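Alcohol oxidase (Myceliophthora thermophila, PDB 6F74) binds flavin-adenine dinucleotide as a VAO-type flavoprotein and probably oxidises alcohols with oxygen as electron acceptor. Local coordinates at residues A[27-33]-A[594-598]; A[292-296]-A[576-582]; A[329-333]-A[399-403]. All coordinates share one frame; numbering follows the deposited sequence.

Interaction 1. Residues A[27-33]-A[594-598]; sequences TPKCRCT and PLCRK
Cys30 and Cys596 face each other in a single antiparallel beta bridge and are joined by a disulfide, SG to SG 2.1 Å. In both cysteines SG stands beside the backbone N, anti to the carbonyl carbon (chi1 -57° in each), and the S-S bond is twisted to a chi3 of 105°. Backbone bonds flank it: Arg597 N gives a nearly straight bond to Lys29 O at 2.8 Å, and Arg31 N one to Leu595 O at 2.9 Å. Lys29 and Arg597 cross at about a right angle, Lys29 CG lying over one face of the guanidinium, 3.9 Å from NH2 and toward its rim. The edge of that group looks to the carbonyls of Thr27 and Pro28. Bent at chi3, Lys29 then carries NZ to the chain terminus, where it makes a long salt bridge of 3.7 Å with Lys598 OXT. At the other end Arg31 and Leu595 run side by side in the same direction, NE 3.9 Å from CD2, while the arginine NH2 goes on to Asp573 O. Thr33 lies across Pro594, its OG1 3.7 Å from the proline CG and hydrogen-bonded to Glu36. The contact thus ties the first modelled residues to the C-terminus at the protein surface. Strand 596-597 pairs antiparallel with strand 587-588, whose Phe587 touches Arg31, Leu595 and Arg597; on the N-terminal side, Asn149 binds the backbones of Cys30 and Cys32, and a loop leads on to helix 42-52.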
loop_
_atom_site.group_PDB
_atom_site.type_symbol
_atom_site.label_atom_id
_atom_site.label_comp_id
_atom_site.label_asym_id
_atom_site.label_seq_id
_atom_site.Cartn_x
_atom_site.Cartn_y
_atom_site.Cartn_z
ATOM N N THR A 27 -6.018 30.839 -17.307
ATOM C CA THR A 27 -6.707 30.115 -16.162
ATOM C C THR A 27 -5.640 29.816 -15.058
ATOM O O THR A 27 -4.471 29.736 -15.412
ATOM C CB THR A 27 -7.643 28.917 -16.633
ATOM O OG1 THR A 27 -6.972 27.631 -16.642
ATOM C CG2 THR A 27 -8.340 29.236 -17.979
ATOM N N PRO A 28 -6.016 29.904 -13.756
ATOM C CA PRO A 28 -4.936 30.078 -12.808
ATOM C C PRO A 28 -4.102 28.810 -12.624
ATOM O O PRO A 28 -4.610 27.688 -12.645
ATOM C CB PRO A 28 -5.645 30.492 -11.527
ATOM C CG PRO A 28 -7.071 30.058 -11.668
ATOM C CD PRO A 28 -7.339 29.810 -13.102
ATOM N N LYS A 29 -2.806 29.021 -12.451
ATOM C CA LYS A 29 -1.865 27.925 -12.313
ATOM C C LYS A 29 -1.952 27.258 -10.950
ATOM O O LYS A 29 -1.735 26.034 -10.863
ATOM C CB LYS A 29 -0.454 28.399 -12.635
ATOM C CG LYS A 29 -0.234 28.444 -14.147
ATOM C CD LYS A 29 1.023 29.192 -14.563
ATOM C CE LYS A 29 1.987 28.299 -15.317
ATOM N NZ LYS A 29 3.007 29.136 -15.981
ATOM N N CYS A 30 -2.342 28.030 -9.915
ATOM C CA CYS A 30 -2.394 27.533 -8.562
ATOM C C CYS A 30 -3.826 27.349 -8.093
ATOM O O CYS A 30 -4.684 28.218 -8.323
ATOM C CB CYS A 30 -1.687 28.492 -7.612
ATOM S SG CYS A 30 0.036 28.800 -8.075
ATOM N N ARG A 31 -4.064 26.258 -7.399
ATOM C CA ARG A 31 -5.315 26.061 -6.710
ATOM C C ARG A 31 -5.456 27.054 -5.543
ATOM O O ARG A 31 -4.452 27.464 -4.919
ATOM C CB ARG A 31 -5.428 24.612 -6.191
ATOM C CG ARG A 31 -5.760 23.565 -7.272
ATOM C CD ARG A 31 -4.611 23.240 -8.195
ATOM N NE ARG A 31 -4.877 22.019 -8.992
ATOM C CZ ARG A 31 -5.026 21.941 -10.318
ATOM N NH1 ARG A 31 -4.950 22.996 -11.111
ATOM N NH2 ARG A 31 -5.255 20.756 -10.866
ATOM N N CYS A 32 -6.700 27.429 -5.286
ATOM C CA CYS A 32 -7.072 28.298 -4.170
ATOM C C CYS A 32 -7.060 27.548 -2.828
ATOM O O CYS A 32 -7.499 26.412 -2.748
ATOM C CB CYS A 32 -8.469 28.884 -4.416
ATOM S SG CYS A 32 -8.884 30.234 -3.340
ATOM N N THR A 33 -6.586 28.222 -1.776
ATOM C CA THR A 33 -6.453 27.635 -0.446
ATOM C C THR A 33 -7.136 28.489 0.601
ATOM O O THR A 33 -7.487 29.616 0.322
ATOM C CB THR A 33 -4.958 27.436 -0.095
ATOM O OG1 THR A 33 -4.262 28.685 -0.184
ATOM C CG2 THR A 33 -4.339 26.441 -1.084
ATOM N N PRO A 594 -0.334 26.761 -1.749
ATOM C CA PRO A 594 -1.073 26.284 -2.928
ATOM C C PRO A 594 -0.265 25.326 -3.798
ATOM O O PRO A 594 0.960 25.449 -3.915
ATOM C CB PRO A 594 -1.357 27.567 -3.704
ATOM C CG PRO A 594 -1.535 28.591 -2.610
ATOM C CD PRO A 594 -0.473 28.222 -1.593
ATOM N N LEU A 595 -0.970 24.316 -4.317
ATOM C CA LEU A 595 -0.501 23.446 -5.365
ATOM C C LEU A 595 -0.532 24.244 -6.647
ATOM O O LEU A 595 -1.540 24.904 -6.929
ATOM C CB LEU A 595 -1.422 22.218 -5.468
ATOM C CG LEU A 595 -1.251 21.255 -6.644
ATOM C CD1 LEU A 595 0.153 20.649 -6.604
ATOM C CD2 LEU A 595 -2.348 20.189 -6.666
ATOM N N CYS A 596 0.559 24.213 -7.411
ATOM C CA CYS A 596 0.658 24.994 -8.647
ATOM C C CYS A 596 1.166 24.191 -9.817
ATOM O O CYS A 596 1.992 23.303 -9.647
ATOM C CB CYS A 596 1.589 26.215 -8.468
ATOM S SG CYS A 596 1.149 27.333 -7.156
ATOM N N ARG A 597 0.672 24.527 -11.010
ATOM C CA ARG A 597 1.243 24.037 -12.259
ATOM C C ARG A 597 2.565 24.741 -12.499
ATOM O O ARG A 597 2.666 25.935 -12.287
ATOM C CB ARG A 597 0.278 24.295 -13.410
ATOM C CG ARG A 597 0.491 23.395 -14.627
ATOM C CD ARG A 597 -0.797 23.169 -15.477
ATOM N NE ARG A 597 -1.808 24.205 -15.214
ATOM C CZ ARG A 597 -2.110 25.227 -16.027
ATOM N NH1 ARG A 597 -1.537 25.374 -17.267
ATOM N NH2 ARG A 597 -3.016 26.142 -15.616
ATOM N N LYS A 598 3.558 23.997 -12.963
ATOM C CA LYS A 598 4.832 24.598 -13.389
ATOM C C LYS A 598 4.580 25.520 -14.550
ATOM O O LYS A 598 3.667 25.239 -15.384
ATOM C CB LYS A 598 5.837 23.551 -13.814
ATOM C CG LYS A 598 6.282 22.661 -12.680
ATOM C CD LYS A 598 7.507 21.847 -13.030
ATOM C CE LYS A 598 7.985 21.094 -11.815
ATOM N NZ LYS A 598 8.692 19.811 -12.135
ATOM O OXT LYS A 598 5.284 26.548 -14.601
#

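Interaction 2. Residues A[292-296]-A[576-582]; sequences PGYGI and FFCRTCV. With FAD (flavin-adenine dinucleotide), chain I.
Phe576 packs its ring against the backbone of Gly295 and the side chain of Ile296, the densely packed part of this contact. Gly295 C lies over one ring face, with CE2 reaching to 3.5 Å from Gly295 CA. Ile296 crosses the phenylalanine at about a right angle and sets CG1 3.7 Å from CE1. The carbonyl O of Gly293 comes to the ring edge, near its plane, and is hydrogen-bonded by Lys567. Gly293, at phi 106°, brings its CA to 3.8 Å from Phe576 CB. Next to it, Pro292 lies against the disulfide of Cys578 and Cys581, its CD 3.7 Å from Cys581 SG. A type II beta turn from Cys578 to Cys581, closed by the bond from Cys581 N to Cys578 O, brings these two cysteines together. The loop 292-296 leads into strand 296-306 and lines the FAD pocket of this VAO-type fold: Gly295 O approaches C2A of the adenine, and Pro292 CG lies 3.4 Å from the ribose O3B. Residues 576-582 belong to the berberine-like region, so the pairing joins that C-terminal region to the wall of the cofactor's adenosine half. Toward Val582 the fit changes to a watery one. Pro292 O faces two bound waters; one water lies 2.7 Å from Val582 O, and the other accepts from Val582 N. Beyond them only the end of Tyr294 meets Val582: although its CB sets off away from the other segment, a chi1 of -58° swings the ring back and brings OH to 3.2 Å from Val582 CG2, while that hydroxyl hydrogen-bonds Gly290 O.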
loop_
_atom_site.group_PDB
_atom_site.type_symbol
_atom_site.label_atom_id
_atom_site.label_comp_id
_atom_site.label_asym_id
_atom_site.label_seq_id
_atom_site.Cartn_x
_atom_site.Cartn_y
_atom_site.Cartn_z
ATOM N N PRO A 292 -2.783 5.892 -9.004
ATOM C CA PRO A 292 -4.010 6.673 -8.953
ATOM C C PRO A 292 -3.962 7.896 -9.827
ATOM O O PRO A 292 -2.894 8.283 -10.303
ATOM C CB PRO A 292 -4.119 7.074 -7.480
ATOM C CG PRO A 292 -2.806 6.678 -6.832
ATOM C CD PRO A 292 -1.881 6.261 -7.906
ATOM N N GLY A 293 -5.131 8.489 -10.025
ATOM C CA GLY A 293 -5.251 9.846 -10.582
ATOM C C GLY A 293 -5.721 9.954 -12.010
ATOM O O GLY A 293 -5.493 10.986 -12.646
ATOM N N TYR A 294 -6.327 8.886 -12.534
ATOM C CA TYR A 294 -6.841 8.875 -13.911
ATOM C C TYR A 294 -8.326 9.214 -13.957
ATOM O O TYR A 294 -8.818 9.725 -14.956
ATOM C CB TYR A 294 -6.555 7.547 -14.603
ATOM C CG TYR A 294 -5.090 7.210 -14.636
ATOM C CD1 TYR A 294 -4.260 7.718 -15.632
ATOM C CD2 TYR A 294 -4.520 6.407 -13.652
ATOM C CE1 TYR A 294 -2.917 7.422 -15.661
ATOM C CE2 TYR A 294 -3.168 6.113 -13.665
ATOM C CZ TYR A 294 -2.371 6.600 -14.675
ATOM O OH TYR A 294 -1.034 6.283 -14.704
ATOM N N GLY A 295 -9.004 9.005 -12.831
ATOM C CA GLY A 295 -10.456 9.177 -12.721
ATOM C C GLY A 295 -10.843 8.660 -11.359
ATOM O O GLY A 295 -9.992 8.080 -10.669
ATOM N N ILE A 296 -12.091 8.888 -10.949
ATOM C CA ILE A 296 -12.592 8.389 -9.665
ATOM C C ILE A 296 -13.195 7.003 -9.879
ATOM O O ILE A 296 -14.223 6.866 -10.550
ATOM C CB ILE A 296 -13.677 9.312 -9.060
ATOM C CG1 ILE A 296 -13.178 10.745 -8.924
ATOM C CG2 ILE A 296 -14.110 8.804 -7.683
ATOM C CD1 ILE A 296 -14.301 11.761 -8.926
ATOM N N PHE A 576 -7.063 15.372 -10.518
ATOM C CA PHE A 576 -6.788 14.322 -9.572
ATOM C C PHE A 576 -5.329 14.205 -9.183
ATOM O O PHE A 576 -4.864 13.107 -8.839
ATOM C CB PHE A 576 -7.316 12.998 -10.122
ATOM C CG PHE A 576 -8.756 13.049 -10.555
ATOM C CD1 PHE A 576 -9.727 13.496 -9.685
ATOM C CD2 PHE A 576 -9.140 12.597 -11.800
ATOM C CE1 PHE A 576 -11.070 13.524 -10.066
ATOM C CE2 PHE A 576 -10.467 12.651 -12.202
ATOM C CZ PHE A 576 -11.440 13.099 -11.322
ATOM N N PHE A 577 -4.619 15.334 -9.191
ATOM C CA PHE A 577 -3.223 15.388 -8.780
ATOM C C PHE A 577 -2.993 14.607 -7.506
ATOM O O PHE A 577 -3.739 14.760 -6.547
ATOM C CB PHE A 577 -2.726 16.813 -8.542
ATOM C CG PHE A 577 -1.320 16.871 -8.010
ATOM C CD1 PHE A 577 -0.222 16.844 -8.891
ATOM C CD2 PHE A 577 -1.074 16.872 -6.658
ATOM C CE1 PHE A 577 1.070 16.862 -8.418
ATOM C CE2 PHE A 577 0.223 16.873 -6.172
ATOM C CZ PHE A 577 1.295 16.858 -7.059
ATOM N N CYS A 578 -1.989 13.745 -7.520
ATOM C CA CYS A 578 -1.436 13.227 -6.288
ATOM C C CYS A 578 0.074 13.114 -6.390
ATOM O O CYS A 578 0.653 13.000 -7.486
ATOM C CB CYS A 578 -2.093 11.914 -5.823
ATOM S SG CYS A 578 -2.477 10.734 -7.133
ATOM N N ARG A 579 0.688 13.224 -5.220
ATOM C CA ARG A 579 2.142 13.189 -5.031
ATOM C C ARG A 579 2.751 11.883 -5.588
ATOM O O ARG A 579 2.296 10.827 -5.227
ATOM C CB ARG A 579 2.390 13.272 -3.512
ATOM C CG ARG A 579 3.796 13.594 -3.197
ATOM C CD ARG A 579 4.054 13.725 -1.710
ATOM N NE ARG A 579 5.501 13.541 -1.582
ATOM C CZ ARG A 579 6.118 12.369 -1.423
ATOM N NH1 ARG A 579 5.444 11.205 -1.270
ATOM N NH2 ARG A 579 7.433 12.366 -1.387
ATOM N N THR A 580 3.758 11.988 -6.457
ATOM C CA THR A 580 4.390 10.847 -7.148
ATOM C C THR A 580 3.512 10.158 -8.198
ATOM O O THR A 580 4.009 9.270 -8.900
ATOM C CB THR A 580 4.922 9.702 -6.217
ATOM O OG1 THR A 580 3.848 8.902 -5.699
ATOM C CG2 THR A 580 5.805 10.222 -5.095
ATOM N N CYS A 581 2.239 10.532 -8.317
ATOM C CA CYS A 581 1.348 9.900 -9.285
ATOM C C CYS A 581 1.805 10.298 -10.676
ATOM O O CYS A 581 2.612 11.238 -10.852
ATOM C CB CYS A 581 -0.129 10.266 -9.033
ATOM S SG CYS A 581 -0.701 9.748 -7.399
ATOM N N VAL A 582 1.351 9.538 -11.665
ATOM C CA VAL A 582 1.790 9.775 -13.035
ATOM C C VAL A 582 1.412 11.218 -13.413
ATOM O O VAL A 582 0.253 11.651 -13.190
ATOM C CB VAL A 582 1.149 8.754 -13.990
ATOM C CG1 VAL A 582 1.313 9.175 -15.433
ATOM C CG2 VAL A 582 1.767 7.372 -13.750
HETATM P PA FAD I . -6.229 5.728 0.297
HETATM O O1A FAD I . -5.252 6.504 1.177
HETATM O O2A FAD I . -7.685 5.937 0.574
HETATM O O5B FAD I . -5.896 6.095 -1.202
HETATM C C5B FAD I . -4.652 5.737 -1.738
HETATM C C4B FAD I . -4.465 6.451 -3.065
HETATM O O4B FAD I . -5.464 5.956 -3.940
HETATM C C3B FAD I . -4.646 7.947 -3.051
HETATM O O3B FAD I . -3.848 8.483 -4.113
HETATM C C2B FAD I . -6.091 8.155 -3.432
HETATM O O2B FAD I . -6.363 9.358 -4.162
HETATM C C1B FAD I . -6.337 6.995 -4.359
HETATM N N9A FAD I . -7.700 6.454 -4.374
HETATM C C8A FAD I . -8.304 5.776 -3.388
HETATM N N7A FAD I . -9.541 5.392 -3.758
HETATM C C5A FAD I . -9.720 5.825 -5.002
HETATM C C6A FAD I . -10.818 5.730 -5.963
HETATM N N6A FAD I . -11.933 5.072 -5.570
HETATM N N1A FAD I . -10.646 6.320 -7.175
HETATM C C2A FAD I . -9.494 6.966 -7.492
HETATM N N3A FAD I . -8.429 7.070 -6.655
HETATM C C4A FAD I . -8.503 6.516 -5.417
HETATM N N1 FAD I . -0.610 -3.163 0.376
HETATM C C2 FAD I . -0.360 -4.403 -0.103
HETATM O O2 FAD I . -0.040 -4.530 -1.312
HETATM N N3 FAD I . -0.469 -5.504 0.667
HETATM C C4 FAD I . -0.799 -5.445 1.969
HETATM O O4 FAD I . -0.881 -6.465 2.685
HETATM C C4X FAD I . -1.070 -4.125 2.577
HETATM N N5 FAD I . -1.396 -4.002 3.879
HETATM C C5X FAD I . -1.649 -2.778 4.406
HETATM C C6 FAD I . -2.004 -2.671 5.750
HETATM C C7 FAD I . -2.290 -1.449 6.331
HETATM C C7M FAD I . -2.631 -1.512 7.800
HETATM C C8 FAD I . -2.234 -0.212 5.501
HETATM C C8M FAD I . -2.580 1.167 6.047
HETATM C C9 FAD I . -1.857 -0.310 4.166
HETATM C C9A FAD I . -1.566 -1.547 3.564
HETATM N N10 FAD I . -1.210 -1.689 2.195
HETATM C C10 FAD I . -0.950 -2.966 1.680
HETATM C "C1'" FAD I . -1.011 -0.530 1.292
HETATM C "C2'" FAD I . -2.103 -0.115 0.363
HETATM O "O2'" FAD I . -2.024 -0.959 -0.784
HETATM C "C3'" FAD I . -1.863 1.330 -0.086
HETATM O "O3'" FAD I . -1.653 2.205 1.036
HETATM C "C4'" FAD I . -3.007 1.854 -0.944
HETATM O "O4'" FAD I . -2.728 3.198 -1.345
HETATM C "C5'" FAD I . -4.333 1.783 -0.202
HETATM O "O5'" FAD I . -5.385 2.263 -1.021
HETATM P P FAD I . -6.589 2.895 -0.211
HETATM O O1P FAD I . -7.006 1.963 0.894
HETATM O O2P FAD I . -7.587 3.339 -1.228
HETATM O O3P FAD I . -5.835 4.162 0.456
HETATM O O HOH W 1 -1.918 10.562 -12.081
HETATM O O HOH W 2 -0.575 7.574 -10.903
#

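Interaction 3. Residues A[329-333]-A[399-403]; sequences DLLDA and FEDKL
Leu403 reaches from the start of its strand to the helix of Asp329 and Ala333, and its branches part over the helix surface. The CB sets out toward the helix, and a chi1 of -52° turns CG away from the residue's own carbonyl carbon. From CG the two methyls take different partners. CD1 pushes against Ala333 CB at 3.4 Å, a tight carbon pair, and also lies 3.8 Å from Asp329 O. CD2 turns toward the preceding part of the helix, 3.8 Å from Leu330 N and 4.0 Å from Asp329 CB. Ala333 CB also stands 3.8 Å from the centroid of the Phe399 ring, 5° off its normal, a CH-pi contact over the face. The alanine methyl is thus touched from two directions about a right angle apart, by a leucine methyl and by the ring face, while CE1 of the same ring meets Asp332 CB. The fold here is an antiparallel seven-stranded sheet with helices packed on it. Strand 403-412 is an outermost strand of that sheet, helix 328-346 follows its neighbour, strand 311-320, and Ile318 of that neighbour touches both Leu330 and Leu403. A turn built on Phe399 O, which accepts from Lys402 N and Leu403 N, places ring and leucine against the same stretch of helix. Near solvent the contact grows polar and looser: Lys402 crosses Asp329 at about a right angle, offering its CD to OD1 at 3.8 Å, but its end leads away and NZ stays 5.7 Å from that oxygen. The carboxylate of Asp332 instead forms salt bridges with Arg452 and Lys328.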
loop_
_atom_site.group_PDB
_atom_site.type_symbol
_atom_site.label_atom_id
_atom_site.label_comp_id
_atom_site.label_asym_id
_atom_site.label_seq_id
_atom_site.Cartn_x
_atom_site.Cartn_y
_atom_site.Cartn_z
ATOM N N ASP A 329 27.075 -14.073 11.508
ATOM C CA ASP A 329 26.504 -15.373 11.121
ATOM C C ASP A 329 25.020 -15.320 10.741
ATOM O O ASP A 329 24.602 -15.949 9.784
ATOM C CB ASP A 329 26.661 -16.410 12.246
ATOM C CG ASP A 329 28.104 -16.704 12.594
ATOM O OD1 ASP A 329 28.982 -16.809 11.721
ATOM O OD2 ASP A 329 28.347 -16.826 13.791
ATOM N N LEU A 330 24.241 -14.560 11.509
ATOM C CA LEU A 330 22.832 -14.319 11.194
ATOM C C LEU A 330 22.648 -13.736 9.815
ATOM O O LEU A 330 21.778 -14.158 9.045
ATOM C CB LEU A 330 22.174 -13.375 12.222
ATOM C CG LEU A 330 20.712 -13.005 11.880
ATOM C CD1 LEU A 330 19.842 -14.268 11.846
ATOM C CD2 LEU A 330 20.157 -11.984 12.835
ATOM N N LEU A 331 23.440 -12.736 9.514
ATOM C CA LEU A 331 23.326 -12.043 8.227
ATOM C C LEU A 331 23.868 -12.894 7.096
ATOM O O LEU A 331 23.351 -12.807 5.995
ATOM C CB LEU A 331 24.001 -10.663 8.274
ATOM C CG LEU A 331 23.435 -9.579 9.209
ATOM C CD1 LEU A 331 23.960 -8.190 8.886
ATOM C CD2 LEU A 331 21.914 -9.506 9.224
ATOM N N ASP A 332 24.875 -13.736 7.350
ATOM C CA ASP A 332 25.339 -14.705 6.341
ATOM C C ASP A 332 24.152 -15.588 5.911
ATOM O O ASP A 332 23.912 -15.784 4.722
ATOM C CB ASP A 332 26.476 -15.610 6.877
ATOM C CG ASP A 332 27.821 -14.854 7.076
ATOM O OD1 ASP A 332 27.920 -13.648 6.797
ATOM O OD2 ASP A 332 28.794 -15.488 7.510
ATOM N N ALA A 333 23.418 -16.109 6.897
ATOM C CA ALA A 333 22.312 -17.027 6.659
ATOM C C ALA A 333 21.148 -16.329 5.966
ATOM O O ALA A 333 20.493 -16.930 5.145
ATOM C CB ALA A 333 21.856 -17.645 7.970
ATOM N N PHE A 399 24.384 -23.832 8.887
ATOM C CA PHE A 399 24.342 -22.877 9.998
ATOM C C PHE A 399 23.823 -23.486 11.294
ATOM O O PHE A 399 23.573 -22.754 12.226
ATOM C CB PHE A 399 23.489 -21.671 9.584
ATOM C CG PHE A 399 24.068 -20.895 8.437
ATOM C CD1 PHE A 399 25.106 -19.967 8.651
ATOM C CD2 PHE A 399 23.608 -21.099 7.153
ATOM C CE1 PHE A 399 25.668 -19.257 7.592
ATOM C CE2 PHE A 399 24.172 -20.400 6.082
ATOM C CZ PHE A 399 25.205 -19.477 6.305
ATOM N N GLU A 400 23.714 -24.800 11.409
ATOM C CA GLU A 400 23.110 -25.404 12.626
ATOM C C GLU A 400 24.009 -25.222 13.840
ATOM O O GLU A 400 23.511 -25.003 14.931
ATOM C CB GLU A 400 22.734 -26.880 12.447
ATOM C CG GLU A 400 21.793 -27.100 11.271
ATOM C CD GLU A 400 20.327 -27.438 11.576
ATOM O OE1 GLU A 400 19.722 -26.891 12.561
ATOM O OE2 GLU A 400 19.754 -28.197 10.692
ATOM N N ASP A 401 25.317 -25.254 13.636
ATOM C CA ASP A 401 26.277 -24.978 14.702
ATOM C C ASP A 401 26.339 -23.518 15.129
ATOM O O ASP A 401 26.764 -23.244 16.232
ATOM C CB ASP A 401 27.673 -25.460 14.279
ATOM C CG ASP A 401 27.710 -26.967 14.056
ATOM O OD1 ASP A 401 26.706 -27.615 14.456
ATOM O OD2 ASP A 401 28.687 -27.498 13.464
ATOM N N LYS A 402 25.932 -22.603 14.255
ATOM C CA LYS A 402 26.104 -21.164 14.422
ATOM C C LYS A 402 24.820 -20.424 14.832
ATOM O O LYS A 402 24.886 -19.391 15.497
ATOM C CB LYS A 402 26.668 -20.591 13.109
ATOM C CG LYS A 402 27.933 -21.321 12.624
ATOM C CD LYS A 402 28.677 -20.633 11.479
ATOM C CE LYS A 402 30.204 -20.822 11.547
ATOM N NZ LYS A 402 30.703 -22.251 11.593
ATOM N N LEU A 403 23.661 -20.980 14.469
ATOM C CA LEU A 403 22.357 -20.370 14.704
ATOM C C LEU A 403 21.357 -21.364 15.271
ATOM O O LEU A 403 21.463 -22.563 15.025
ATOM C CB LEU A 403 21.807 -19.810 13.401
ATOM C CG LEU A 403 22.721 -18.882 12.599
ATOM C CD1 LEU A 403 22.178 -18.539 11.255
ATOM C CD2 LEU A 403 22.963 -17.572 13.345
#

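How the interactions relate
Interaction 2 is the buried one, interaction 1 lies at the surface and interaction 3 is partly buried near the far end of the molecule. Interactions 1 and 2 sit on the same side of the chain's centre and touch, Leu595 CD2 packing 3.6 Å from Phe577 CD2; both use the C-terminal part of the chain and contain a disulfide, one linking the two segments and the other internal to a turn. Interaction 3, about 28 Å from interaction 2 between nearest atoms, belongs to the seven-stranded sheet region and relies on apolar and CH-pi contacts. Backbone pairing marks interaction 1, whereas waters and the cofactor accompany interaction 2.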